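Cobalt/magnesium transport protein CorA (Methanocaldococcus jannaschii, PDB 4EGW) mediates the influx of magnesium ions as a homopentameric channel, opening when cytoplasmic magnesium is low and closing when it is high. Local coordinates at residues 101-106 with 207-212; 134-139 with 166-171; 171-176 with 247-252. One frame throughout, in Å; residues are numbered along the deposited sequence.

Contact 1: 101-106 with 207-212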
# COMPACT_ATOMS: atom_id res chain seq x y z
N LYS A 101 -11.19 5.24 -12.27
CA LYS A 101 -10.05 6.15 -12.32
C LYS A 101 -8.85 5.58 -11.57
O LYS A 101 -8.91 5.33 -10.37
CB LYS A 101 -10.40 7.52 -11.75
CG LYS A 101 -11.21 8.40 -12.68
CD LYS A 101 -10.34 9.20 -13.64
CE LYS A 101 -11.21 9.91 -14.63
NZ LYS A 101 -10.36 10.69 -15.55
N ALA A 102 -7.76 5.41 -12.30
CA ALA A 102 -6.54 4.90 -11.73
C ALA A 102 -5.47 5.98 -11.84
O ALA A 102 -5.48 6.78 -12.77
CB ALA A 102 -6.12 3.67 -12.47
N PRO A 103 -4.53 6.00 -10.88
CA PRO A 103 -3.42 6.95 -10.92
C PRO A 103 -2.65 6.85 -12.25
O PRO A 103 -2.52 5.78 -12.82
CB PRO A 103 -2.54 6.50 -9.75
CG PRO A 103 -3.46 5.80 -8.82
CD PRO A 103 -4.42 5.07 -9.73
N LEU A 104 -2.16 7.99 -12.73
CA LEU A 104 -1.43 8.07 -13.99
C LEU A 104 -0.14 8.80 -13.69
O LEU A 104 -0.13 9.84 -13.05
CB LEU A 104 -2.24 8.85 -15.01
CG LEU A 104 -1.52 9.25 -16.30
CD1 LEU A 104 -1.03 8.02 -17.03
CD2 LEU A 104 -2.43 10.09 -17.20
N PHE A 105 0.97 8.26 -14.17
CA PHE A 105 2.26 8.78 -13.77
C PHE A 105 2.94 9.50 -14.92
O PHE A 105 2.84 9.10 -16.08
CB PHE A 105 3.13 7.66 -13.21
CG PHE A 105 2.36 6.64 -12.41
CD1 PHE A 105 1.39 5.84 -13.02
CD2 PHE A 105 2.60 6.46 -11.07
CE1 PHE A 105 0.68 4.89 -12.30
CE2 PHE A 105 1.90 5.51 -10.34
CZ PHE A 105 0.94 4.73 -10.95
N GLU A 106 3.60 10.61 -14.59
CA GLU A 106 4.27 11.47 -15.55
C GLU A 106 5.31 12.23 -14.75
O GLU A 106 5.58 11.89 -13.60
CB GLU A 106 3.28 12.46 -16.16
CG GLU A 106 1.90 11.88 -16.47
CD GLU A 106 0.77 12.86 -16.19
OE1 GLU A 106 1.03 14.09 -16.17
OE2 GLU A 106 -0.37 12.40 -15.98
N VAL A 207 -5.99 17.26 -6.59
CA VAL A 207 -7.27 17.56 -7.21
C VAL A 207 -7.80 16.38 -8.03
O VAL A 207 -8.98 16.06 -7.95
CB VAL A 207 -7.17 18.81 -8.12
CG1 VAL A 207 -8.53 19.16 -8.69
CG2 VAL A 207 -6.60 19.99 -7.34
N TYR A 208 -6.93 15.76 -8.83
CA TYR A 208 -7.29 14.64 -9.70
C TYR A 208 -7.65 13.42 -8.85
O TYR A 208 -8.64 12.73 -9.11
CB TYR A 208 -6.14 14.28 -10.66
CG TYR A 208 -6.18 14.98 -12.02
CD1 TYR A 208 -6.90 14.43 -13.08
CD2 TYR A 208 -5.50 16.17 -12.24
CE1 TYR A 208 -6.95 15.07 -14.33
CE2 TYR A 208 -5.54 16.81 -13.48
CZ TYR A 208 -6.27 16.26 -14.52
OH TYR A 208 -6.31 16.90 -15.75
N PHE A 209 -6.82 13.16 -7.85
CA PHE A 209 -7.09 12.06 -6.93
C PHE A 209 -8.41 12.24 -6.25
O PHE A 209 -9.18 11.30 -6.09
CB PHE A 209 -6.00 11.96 -5.88
CG PHE A 209 -4.80 11.20 -6.34
CD1 PHE A 209 -4.64 10.89 -7.68
CD2 PHE A 209 -3.85 10.76 -5.43
CE1 PHE A 209 -3.54 10.19 -8.11
CE2 PHE A 209 -2.74 10.05 -5.84
CZ PHE A 209 -2.58 9.76 -7.18
N HIS A 210 -8.69 13.46 -5.80
CA HIS A 210 -9.85 13.62 -4.97
C HIS A 210 -11.12 13.43 -5.79
O HIS A 210 -12.02 12.66 -5.41
CB HIS A 210 -9.84 14.98 -4.29
CG HIS A 210 -10.73 15.04 -3.09
ND1 HIS A 210 -12.03 15.48 -3.15
CD2 HIS A 210 -10.51 14.68 -1.81
CE1 HIS A 210 -12.57 15.41 -1.95
NE2 HIS A 210 -11.67 14.93 -1.12
N LYS A 211 -11.17 14.11 -6.92
CA LYS A 211 -12.21 13.90 -7.90
C LYS A 211 -12.33 12.41 -8.21
O LYS A 211 -13.42 11.83 -8.15
CB LYS A 211 -11.85 14.66 -9.18
CG LYS A 211 -12.91 15.59 -9.71
CD LYS A 211 -12.50 16.09 -11.10
CE LYS A 211 -13.65 16.72 -11.86
NZ LYS A 211 -13.31 16.85 -13.31
N SER A 212 -11.19 11.78 -8.50
CA SER A 212 -11.15 10.39 -8.94
C SER A 212 -11.66 9.45 -7.87
O SER A 212 -12.53 8.62 -8.12
CB SER A 212 -9.73 9.98 -9.33
OG SER A 212 -9.40 10.39 -10.64
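Lys101 lays the first part of its side chain against Ser212, and this pair makes the larger share of the contact. CB of Lys101 is 3.2 Å from Ser212 OG, and CD passes the same oxygen at 3.4 Å, with CG between them. Lys101 CB also reaches Ser212 CB at 3.5 Å. The lysine chain can wrap the hydroxyl in this way because it folds over at chi2 (-87°) and then runs straight, carrying the ammonium away from helix 207-212 to the backbone oxygen of Glu83. The lysine brings only carbons to the hydroxyl, so no hydrogen bond joins the two segments. Ser212 OG finds its polar partner in Thr111 OG1. Within its own helix it also lies 2.9 Å from Tyr208 O, a weak bond at most.

One helical turn back, Phe209 makes the second and looser touch. Pro103 CB meets the far end of the ring obliquely, 4.2 Å from Phe209 CZ and about the same from CE1, a plain apolar approach with no stacking. Phe209, Pro103 and Ser212 are all buried.

The contact presses the end of strand 96-104 onto helix 193-225, with strand 110-119 beside it pairing to Ala102 and Leu104. Helix 156-186 joins them through Tyr169, whose hydroxyl bonds to Lys101 O while its ring meets Phe209 edge-to-face; Asn216, further along helix 193-225, supplies a second bond to Lys101 O. Sheet and long helices of the cytoplasmic domain thus meet here.

Contact 2: 134-139 with 166-171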
# COMPACT_ATOMS: atom_id res chain seq x y z
N ILE A 134 -2.39 -2.94 -13.31
CA ILE A 134 -2.66 -4.07 -14.18
C ILE A 134 -1.37 -4.78 -14.56
O ILE A 134 -1.34 -6.00 -14.74
CB ILE A 134 -3.42 -3.64 -15.44
CG1 ILE A 134 -4.70 -2.92 -15.02
CG2 ILE A 134 -3.73 -4.83 -16.33
CD1 ILE A 134 -5.67 -2.78 -16.12
N GLY A 135 -0.30 -4.00 -14.67
CA GLY A 135 1.01 -4.59 -14.76
C GLY A 135 1.19 -5.49 -13.56
O GLY A 135 1.51 -6.67 -13.70
N ARG A 136 0.94 -4.94 -12.37
CA ARG A 136 1.19 -5.64 -11.10
C ARG A 136 0.42 -6.95 -10.94
O ARG A 136 0.83 -7.81 -10.17
CB ARG A 136 0.92 -4.73 -9.90
CG ARG A 136 1.99 -3.66 -9.66
CD ARG A 136 1.87 -3.02 -8.27
NE ARG A 136 0.55 -2.43 -8.04
CZ ARG A 136 0.29 -1.13 -7.99
NH1 ARG A 136 1.27 -0.24 -8.15
NH2 ARG A 136 -0.95 -0.71 -7.78
N LEU A 137 -0.71 -7.09 -11.62
CA LEU A 137 -1.35 -8.40 -11.74
C LEU A 137 -0.75 -9.25 -12.84
O LEU A 137 -0.54 -10.45 -12.66
CB LEU A 137 -2.86 -8.28 -11.92
CG LEU A 137 -3.57 -7.66 -10.71
CD1 LEU A 137 -5.07 -7.82 -10.81
CD2 LEU A 137 -3.04 -8.29 -9.43
N HIS A 138 -0.46 -8.65 -13.99
CA HIS A 138 0.15 -9.39 -15.09
C HIS A 138 1.51 -9.94 -14.67
O HIS A 138 1.92 -11.03 -15.07
CB HIS A 138 0.30 -8.50 -16.33
CG HIS A 138 -0.99 -8.19 -17.01
ND1 HIS A 138 -2.20 -8.69 -16.59
CD2 HIS A 138 -1.26 -7.42 -18.09
CE1 HIS A 138 -3.17 -8.25 -17.38
NE2 HIS A 138 -2.62 -7.48 -18.30
N LYS A 139 2.21 -9.17 -13.84
CA LYS A 139 3.50 -9.57 -13.33
C LYS A 139 3.30 -10.60 -12.23
O LYS A 139 3.98 -11.63 -12.20
CB LYS A 139 4.24 -8.35 -12.82
CG LYS A 139 5.73 -8.53 -12.60
CD LYS A 139 6.42 -7.18 -12.59
CE LYS A 139 6.09 -6.39 -13.86
NZ LYS A 139 6.52 -4.96 -13.76
N THR A 166 -6.70 1.01 -6.23
CA THR A 166 -6.85 1.76 -4.98
C THR A 166 -5.52 1.84 -4.23
O THR A 166 -5.18 2.88 -3.65
CB THR A 166 -7.95 1.17 -4.10
OG1 THR A 166 -9.17 1.08 -4.85
CG2 THR A 166 -8.17 2.04 -2.87
N ARG A 167 -4.78 0.75 -4.27
CA ARG A 167 -3.45 0.68 -3.67
C ARG A 167 -2.44 1.57 -4.38
O ARG A 167 -1.50 2.07 -3.76
CB ARG A 167 -2.96 -0.75 -3.66
CG ARG A 167 -3.15 -1.42 -2.32
CD ARG A 167 -2.66 -2.86 -2.35
NE ARG A 167 -1.31 -2.99 -2.91
CZ ARG A 167 -0.22 -3.19 -2.18
NH1 ARG A 167 -0.31 -3.29 -0.86
NH2 ARG A 167 0.96 -3.30 -2.78
N SER A 168 -2.64 1.78 -5.68
CA SER A 168 -1.85 2.76 -6.42
C SER A 168 -2.04 4.10 -5.71
O SER A 168 -1.08 4.74 -5.31
CB SER A 168 -2.31 2.89 -7.88
OG SER A 168 -2.26 1.66 -8.58
N TYR A 169 -3.29 4.50 -5.56
CA TYR A 169 -3.60 5.77 -4.94
C TYR A 169 -2.98 5.87 -3.56
O TYR A 169 -2.34 6.88 -3.22
CB TYR A 169 -5.10 5.91 -4.79
CG TYR A 169 -5.84 6.33 -6.03
CD1 TYR A 169 -5.80 7.63 -6.48
CD2 TYR A 169 -6.65 5.43 -6.72
CE1 TYR A 169 -6.52 8.04 -7.59
CE2 TYR A 169 -7.37 5.83 -7.84
CZ TYR A 169 -7.30 7.13 -8.26
OH TYR A 169 -8.00 7.55 -9.36
N SER A 170 -3.19 4.83 -2.76
CA SER A 170 -2.77 4.84 -1.36
C SER A 170 -1.27 4.92 -1.24
O SER A 170 -0.73 5.51 -0.30
CB SER A 170 -3.27 3.59 -0.62
OG SER A 170 -2.90 3.67 0.74
N ARG A 171 -0.59 4.34 -2.21
CA ARG A 171 0.86 4.38 -2.22
C ARG A 171 1.33 5.82 -2.40
O ARG A 171 2.25 6.28 -1.72
CB ARG A 171 1.39 3.52 -3.35
CG ARG A 171 2.89 3.34 -3.33
CD ARG A 171 3.59 4.18 -4.39
NE ARG A 171 3.29 3.71 -5.74
CZ ARG A 171 4.19 3.61 -6.71
NH1 ARG A 171 5.46 3.93 -6.49
NH2 ARG A 171 3.83 3.17 -7.91
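Arg136 reaches across to Ser168, and following it outward describes nearly all of this contact. Its CB points toward helix 166-171, and CG and CD carry the chain over the wide gap between the helices without touching the other segment. A bend in the chain at the CG-CD bond then turns the guanidinium. NE pairs with Glu164 OE1 in a salt bridge, one turn before Ser168. CZ stands 3.8 Å from Ser168 OG, and NH2 makes the hydrogen bond to that oxygen, at 2.8 Å and with a bent N-H...O angle of 142°; the oxygen sits 21° out of the guanidinium plane. Ser168 OG is also bonded to Glu164 O, so the two residues that take the arginine are themselves linked.

At the edge of the guanidinium NH1 comes 4.3 Å from Arg171 NH2, a like charge. That closeness is probably eased by Asp178 of the second subunit, which forms a salt bridge with Arg171, and by Glu164 at Arg136.

Helices 132-143 and 156-186 are far apart here: the axes of the two short segments approach to 11.9 Å at 117°, so a long side chain does the bridging. Strand 51-56 packs under helix 132-143, Pro103 of strand 96-104 touches Ser168, and Met174 of the second subunit packs on Arg136.

Contact 3: 171-176 with 247-252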
# COMPACT_ATOMS: atom_id res chain seq x y z
N ARG A 171 -0.59 4.34 -2.21
CA ARG A 171 0.86 4.38 -2.22
C ARG A 171 1.33 5.82 -2.40
O ARG A 171 2.25 6.28 -1.72
CB ARG A 171 1.39 3.52 -3.35
CG ARG A 171 2.89 3.34 -3.33
CD ARG A 171 3.59 4.18 -4.39
NE ARG A 171 3.29 3.71 -5.74
CZ ARG A 171 4.19 3.61 -6.71
NH1 ARG A 171 5.46 3.93 -6.49
NH2 ARG A 171 3.83 3.17 -7.91
N ILE A 172 0.69 6.53 -3.31
CA ILE A 172 1.13 7.85 -3.71
C ILE A 172 0.76 8.92 -2.69
O ILE A 172 1.50 9.87 -2.48
CB ILE A 172 0.58 8.20 -5.09
CG1 ILE A 172 0.92 7.09 -6.09
CG2 ILE A 172 1.12 9.54 -5.55
CD1 ILE A 172 0.02 7.05 -7.33
N LEU A 173 -0.39 8.76 -2.06
CA LEU A 173 -0.76 9.65 -0.97
C LEU A 173 0.29 9.59 0.14
O LEU A 173 0.87 10.61 0.53
CB LEU A 173 -2.14 9.29 -0.42
CG LEU A 173 -3.33 9.54 -1.35
CD1 LEU A 173 -4.35 8.44 -1.21
CD2 LEU A 173 -3.95 10.91 -1.06
N MET A 174 0.54 8.40 0.66
CA MET A 174 1.48 8.31 1.75
C MET A 174 2.81 8.90 1.27
O MET A 174 3.52 9.56 2.02
CB MET A 174 1.60 6.86 2.25
CG MET A 174 0.23 6.19 2.40
SD MET A 174 0.21 4.71 3.43
CE MET A 174 1.58 3.78 2.74
N ASN A 175 3.10 8.69 -0.01
CA ASN A 175 4.27 9.30 -0.65
C ASN A 175 4.16 10.81 -0.75
O ASN A 175 5.04 11.55 -0.30
CB ASN A 175 4.44 8.73 -2.05
CG ASN A 175 5.33 7.49 -2.09
OD1 ASN A 175 5.83 7.04 -1.05
ND2 ASN A 175 5.52 6.94 -3.28
N LEU A 176 3.08 11.29 -1.36
CA LEU A 176 2.88 12.72 -1.46
C LEU A 176 3.02 13.33 -0.08
O LEU A 176 3.53 14.44 0.05
CB LEU A 176 1.51 13.03 -2.03
CG LEU A 176 1.08 14.48 -1.86
CD1 LEU A 176 0.32 14.96 -3.09
CD2 LEU A 176 0.26 14.68 -0.59
N LEU A 247 -12.52 5.91 0.95
CA LEU A 247 -12.91 7.00 1.83
C LEU A 247 -11.72 7.52 2.65
O LEU A 247 -11.57 8.74 2.81
CB LEU A 247 -14.08 6.60 2.73
CG LEU A 247 -15.46 6.72 2.08
CD1 LEU A 247 -16.48 5.93 2.86
CD2 LEU A 247 -15.90 8.17 1.95
N GLN A 248 -10.88 6.61 3.16
CA GLN A 248 -9.65 7.06 3.80
C GLN A 248 -8.88 7.97 2.85
O GLN A 248 -8.50 9.09 3.21
CB GLN A 248 -8.75 5.87 4.17
CG GLN A 248 -8.98 5.29 5.54
CD GLN A 248 -8.18 4.00 5.74
OE1 GLN A 248 -7.00 3.93 5.39
NE2 GLN A 248 -8.83 2.98 6.28
N LEU A 249 -8.65 7.47 1.63
CA LEU A 249 -7.80 8.15 0.66
C LEU A 249 -8.37 9.51 0.35
O LEU A 249 -7.65 10.51 0.30
CB LEU A 249 -7.72 7.34 -0.63
CG LEU A 249 -7.18 5.93 -0.43
CD1 LEU A 249 -7.10 5.23 -1.75
CD2 LEU A 249 -5.84 6.04 0.19
N ILE A 250 -9.67 9.55 0.14
CA ILE A 250 -10.33 10.82 -0.03
C ILE A 250 -10.04 11.71 1.18
O ILE A 250 -9.70 12.90 1.02
CB ILE A 250 -11.82 10.63 -0.20
CG1 ILE A 250 -12.08 9.85 -1.48
CG2 ILE A 250 -12.49 11.98 -0.30
CD1 ILE A 250 -13.53 9.55 -1.70
N ASP A 251 -10.12 11.14 2.38
CA ASP A 251 -9.83 11.88 3.61
C ASP A 251 -8.41 12.42 3.60
O ASP A 251 -8.20 13.61 3.85
CB ASP A 251 -10.01 10.98 4.83
CG ASP A 251 -11.46 10.73 5.16
OD1 ASP A 251 -12.25 11.70 5.11
OD2 ASP A 251 -11.83 9.57 5.45
N MET A 252 -7.45 11.54 3.33
CA MET A 252 -6.06 11.95 3.25
C MET A 252 -5.95 13.02 2.18
O MET A 252 -5.44 14.12 2.43
CB MET A 252 -5.16 10.77 2.88
CG MET A 252 -5.42 9.47 3.66
SD MET A 252 -4.34 8.12 3.09
CE MET A 252 -5.07 6.71 3.93
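Leu173 alone carries this helix-to-helix contact from its side, dividing its two methyls between Leu249 and Met252. CD1 goes to Leu249, where it lies 3.6 Å from CB and 3.9 Å from CG. The modelled 3.2 Å between Leu173 CD1 and Leu249 CD2 is too close for two methyl carbons, so the exact placing of these methyls is doubtful. CD2 takes the other side of the fork, 4.1 Å from Met252 CB and 4.0 Å from the backbone oxygen of Leu249. The leucine side chain crosses each of its partners at about a right angle. With chi1 at -68°, CG of Leu173 stands opposite the carbonyl carbon, and the side chain leaves the backbone already directed at the other helix. Nothing polar joins the segments.

With an alanine at Leu173, both methyls would be gone, and Leu249 and Met252 would probably lose this apolar partner, leaving a gap between the helices.

Helices 156-186 and 233-270 are brought together here, and Leu173 also touches Ser253 and Tyr256 further along the latter. From its other side, helix 233-270 sends Ile250 against His210, Leu213 and Ile214 of helix 193-225, while Leu249 packs back on Thr166, Tyr169 and Ser170 of helix 156-186.

In the fold
Helix 156-186 runs through all three sites: it supplies one segment each to contacts 2 and 3, which share Arg171, and its Ile172 CD1 comes within 3.6 Å of Pro103 CB in contact 1. The centres of contacts 1 and 3 are about 11 Å apart, those of 2 and 3 about 14 Å. Leu249 of contact 3 joins contact 2 directly, CD1 lying 3.6 Å from Thr166 CG2. Contacts 2 and 3 both reach the second subunit, whereas contact 1 stays within its chain. Bound 1,4-butanediol is about 7 Å from the side chain of Met252, and Tyr256, touched by Leu173, lines a pocket for this molecule.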